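Local coordinates for protein thymine dioxygenase (Neurospora crassa, PDB 5C3Q) that probably hydroxylates the methyl group of thymine, working as an iron- and 2-oxoglutarate-dependent dioxygenase, at residues L73-E76 / K77-V81; S201-F204 / K205-G209. All coordinates share one frame; numbering follows the deposited sequence.

Contact 1 (73-76 with 77-81) and contact 2 (201-204 with 205-209) are two short surface helices of one chain. Their centres lie 27 Å apart and their nearest atoms about 16 Å apart, so they do not touch. Contact 1 belongs to the N-terminal part of the dioxygenase, contact 2 to its 2-oxoglutarate- and iron-dependent oxygenase part. Tyr196 is a 2-oxoglutarate-binding residue. The side chain of Lys78 is about 12 Å from that of Tyr196, and the side chain of Phe204 about 8 Å. The side chain of Phe204 is also about 13 Å from the bound 2-oxoglutarate. Neither contact is part of the cosubstrate pocket.

Contact 1 (L73-E76 / K77-V81); sequences LPKE and KKLEV
The side chain of Lys78 runs back along Leu73 and past Pro74 O at the start of the short helix 75-79. Its CB starts beside the backbone, 3.8 Å from Lys75 O. CG is anti to the carbonyl carbon (chi1 -62°), which brings it alongside Leu73, with Lys78 CG 3.8 Å from Leu73 CB. CD runs on past the carbonyl of Leu73. The chain then bends at chi3, and Lys78 CE comes to 3.4 Å from Leu73 O. The tip, NZ, passes beyond the two segments. It donates a hydrogen bond to Phe71 O and forms a salt bridge with Glu121. The lysine is buried, and these partners probably balance a charge that would otherwise be poorly solvated. With an alanine in its place, Glu121 would probably lose its positive mate and Phe71 O this donor.

Lys77 packs along one part of the proline ring. The two side chains lie side by side and point the same way, with Lys77 CG 3.7 Å from Pro74 CG. CB of Lys77 also meets Leu73 CG, the two side chains crossing at a slant. Lys75 and Leu79, four residues apart, also cross at a slant, Lys75 CG being 4.0 Å from Leu79 CD1.

The backbone sets this spacing. Pro74 O accepts from Lys78 N at 3.2 Å, and weakly from Lys77 N. Leu79 N bonds to Lys75 O at 2.9 Å. Glu80 N bonds to Glu76 O. The arrangement is a short surface helix with a proline at its N-cap. Through Lys78 it is tied to the end of helix 57-71 and to strand 121-125 of the main sheet.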
# COMPACT_ATOMS: atom_id res chain seq x y z
N LEU A 73 -9.94 -12.63 16.52
CA LEU A 73 -11.32 -12.43 16.96
C LEU A 73 -12.29 -13.34 16.21
O LEU A 73 -12.05 -13.68 15.05
CB LEU A 73 -11.76 -10.97 16.76
CG LEU A 73 -12.02 -10.02 17.94
CD1 LEU A 73 -11.28 -10.39 19.22
CD2 LEU A 73 -11.69 -8.59 17.52
N PRO A 74 -13.40 -13.72 16.86
CA PRO A 74 -14.42 -14.51 16.17
C PRO A 74 -15.10 -13.72 15.05
O PRO A 74 -15.22 -12.50 15.15
CB PRO A 74 -15.43 -14.86 17.28
CG PRO A 74 -15.18 -13.89 18.38
CD PRO A 74 -13.74 -13.46 18.27
N LYS A 75 -15.51 -14.43 14.01
CA LYS A 75 -16.11 -13.84 12.81
C LYS A 75 -17.19 -12.81 13.13
O LYS A 75 -17.26 -11.76 12.48
CB LYS A 75 -16.67 -14.95 11.91
CG LYS A 75 -17.13 -14.51 10.53
CD LYS A 75 -17.05 -15.67 9.54
CE LYS A 75 -18.16 -15.65 8.50
NZ LYS A 75 -17.92 -14.66 7.41
N GLU A 76 -18.03 -13.09 14.12
CA GLU A 76 -19.12 -12.17 14.47
C GLU A 76 -18.60 -10.84 15.03
O GLU A 76 -19.17 -9.79 14.74
CB GLU A 76 -20.14 -12.82 15.43
CG GLU A 76 -19.65 -13.13 16.85
CD GLU A 76 -19.18 -14.56 17.04
OE1 GLU A 76 -18.76 -15.21 16.05
OE2 GLU A 76 -19.22 -15.04 18.19
N LYS A 77 -17.52 -10.88 15.81
CA LYS A 77 -16.93 -9.65 16.36
C LYS A 77 -16.29 -8.80 15.27
O LYS A 77 -16.34 -7.57 15.32
CB LYS A 77 -15.90 -9.97 17.45
CG LYS A 77 -16.50 -10.49 18.75
CD LYS A 77 -17.38 -9.45 19.43
CE LYS A 77 -17.87 -9.93 20.78
NZ LYS A 77 -19.26 -9.47 21.06
N LYS A 78 -15.71 -9.45 14.27
CA LYS A 78 -15.07 -8.74 13.16
C LYS A 78 -16.12 -8.12 12.23
O LYS A 78 -15.97 -6.97 11.81
CB LYS A 78 -14.13 -9.68 12.40
CG LYS A 78 -12.99 -10.19 13.27
CD LYS A 78 -11.91 -10.92 12.50
CE LYS A 78 -12.37 -12.28 12.01
NZ LYS A 78 -11.20 -13.15 11.69
N LEU A 79 -17.18 -8.87 11.94
CA LEU A 79 -18.29 -8.36 11.12
C LEU A 79 -19.02 -7.18 11.77
O LEU A 79 -19.59 -6.35 11.08
CB LEU A 79 -19.30 -9.47 10.79
CG LEU A 79 -18.87 -10.52 9.77
CD1 LEU A 79 -19.87 -11.67 9.74
CD2 LEU A 79 -18.71 -9.92 8.38
N GLU A 80 -19.01 -7.13 13.10
CA GLU A 80 -19.62 -6.02 13.84
C GLU A 80 -18.97 -4.68 13.51
O GLU A 80 -19.61 -3.63 13.62
CB GLU A 80 -19.57 -6.26 15.36
CG GLU A 80 -20.90 -6.69 15.96
CD GLU A 80 -20.79 -7.17 17.40
OE1 GLU A 80 -19.79 -6.84 18.08
OE2 GLU A 80 -21.71 -7.88 17.85
N VAL A 81 -17.70 -4.71 13.12
CA VAL A 81 -16.97 -3.50 12.73
C VAL A 81 -16.66 -3.55 11.23
O VAL A 81 -15.56 -3.20 10.79
CB VAL A 81 -15.70 -3.30 13.59
CG1 VAL A 81 -16.09 -3.02 15.03
CG2 VAL A 81 -14.76 -4.49 13.52

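Contact 2 (S201-F204 / K205-G209); sequences SEVF and KINPG
The one-turn helix 203-206 lies in the link between strands 190-200 and 213-216, and the carbonyl of Glu202 closes its first turn by accepting from both Lys205 and Ile206. The two bonds differ. Ile206 N approaches Glu202 O at 2.8 Å, nearly along the C=O axis, and the N-H...O angle is 168°. Lys205 N reaches the same oxygen at 2.9 Å from well above the carbonyl plane, 64° out of it. The oxygen is therefore gripped from two directions.

Ile206 also lays its side chain over this carbonyl. CG1 is anti to the carbonyl carbon of its own residue (chi1 -68°), and Ile206 CG1 sits 3.5 Å from Glu202 O. Lys205 CB touches the same oxygen, while the rest of its chain leads away.

At the other end, Asn207 N bonds to Val203 O at 2.9 Å. Asn207 is the first residue to leave helical backbone angles. Its side chain lies beside that of Val203, pointing the same way, and Asn207 ND2 packs 3.8 Å from Val203 CG1. The amide nitrogen itself is hydrogen-bonded to Gln210 OE1, which is likely to limit how the amide can turn. The CB of Phe204 is directed away from 205-209. Its ring meets Ser201 O at the edge, in the ring plane, and its side chain also touches Gln210 and Glu277.

Gly209 follows in a conformation where a CB would press on the carbonyl oxygen of Pro208. Ser201 OG hydrogen-bonds chiefly to Glu282 O, with Asp283 O as a second partner, and ties the start of the link to the segment before strand 284-295. This is a strand-to-strand connection of the double-stranded beta-helix fold, joining a strand with 2-oxoglutarate residues to one that ends in the metal ligand His216.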
# COMPACT_ATOMS: atom_id res chain seq x y z
N SER A 201 -1.39 -25.62 -0.20
CA SER A 201 -0.94 -25.32 -1.56
C SER A 201 -1.85 -25.94 -2.63
O SER A 201 -1.97 -25.40 -3.73
CB SER A 201 0.51 -25.79 -1.77
OG SER A 201 0.65 -27.16 -1.46
N GLU A 202 -2.51 -27.05 -2.29
CA GLU A 202 -3.42 -27.72 -3.23
C GLU A 202 -4.63 -26.87 -3.59
O GLU A 202 -5.19 -27.01 -4.68
CB GLU A 202 -3.87 -29.09 -2.70
CG GLU A 202 -4.83 -29.04 -1.52
CD GLU A 202 -5.20 -30.42 -0.99
OE1 GLU A 202 -5.69 -30.50 0.16
OE2 GLU A 202 -5.01 -31.42 -1.71
N VAL A 203 -5.04 -25.97 -2.69
CA VAL A 203 -6.13 -25.03 -2.96
C VAL A 203 -5.87 -24.25 -4.25
O VAL A 203 -6.79 -24.02 -5.03
CB VAL A 203 -6.33 -24.02 -1.79
CG1 VAL A 203 -7.31 -22.93 -2.17
CG2 VAL A 203 -6.81 -24.75 -0.54
N PHE A 204 -4.61 -23.88 -4.47
CA PHE A 204 -4.21 -23.14 -5.66
C PHE A 204 -4.25 -23.98 -6.95
O PHE A 204 -4.26 -23.43 -8.05
CB PHE A 204 -2.82 -22.53 -5.46
CG PHE A 204 -2.77 -21.47 -4.39
CD1 PHE A 204 -2.54 -21.81 -3.06
CD2 PHE A 204 -2.98 -20.14 -4.70
CE1 PHE A 204 -2.51 -20.84 -2.07
CE2 PHE A 204 -2.95 -19.16 -3.72
CZ PHE A 204 -2.72 -19.51 -2.40
N LYS A 205 -4.26 -25.31 -6.80
CA LYS A 205 -4.45 -26.23 -7.94
C LYS A 205 -5.92 -26.56 -8.16
O LYS A 205 -6.38 -26.65 -9.29
CB LYS A 205 -3.67 -27.52 -7.74
CG LYS A 205 -2.16 -27.40 -7.90
CD LYS A 205 -1.52 -28.73 -8.26
CE LYS A 205 -1.84 -29.82 -7.24
NZ LYS A 205 -1.19 -31.12 -7.59
N ILE A 206 -6.66 -26.76 -7.06
CA ILE A 206 -8.11 -26.98 -7.13
C ILE A 206 -8.80 -25.77 -7.75
O ILE A 206 -9.72 -25.92 -8.57
CB ILE A 206 -8.71 -27.27 -5.73
CG1 ILE A 206 -8.21 -28.61 -5.20
CG2 ILE A 206 -10.24 -27.27 -5.79
CD1 ILE A 206 -8.47 -28.83 -3.72
N ASN A 207 -8.37 -24.57 -7.35
CA ASN A 207 -8.87 -23.32 -7.90
C ASN A 207 -7.81 -22.64 -8.77
O ASN A 207 -7.05 -21.81 -8.28
CB ASN A 207 -9.28 -22.36 -6.77
CG ASN A 207 -10.34 -22.95 -5.85
OD1 ASN A 207 -11.20 -23.71 -6.28
ND2 ASN A 207 -10.28 -22.58 -4.57
N PRO A 208 -7.73 -23.01 -10.06
CA PRO A 208 -6.72 -22.33 -10.89
C PRO A 208 -7.04 -20.84 -11.07
O PRO A 208 -8.21 -20.48 -11.25
CB PRO A 208 -6.78 -23.09 -12.23
CG PRO A 208 -8.07 -23.82 -12.24
CD PRO A 208 -8.53 -23.99 -10.82
N GLY A 209 -6.02 -20.00 -10.98
CA GLY A 209 -6.19 -18.55 -10.97
C GLY A 209 -6.31 -17.96 -9.57
O GLY A 209 -6.34 -16.74 -9.40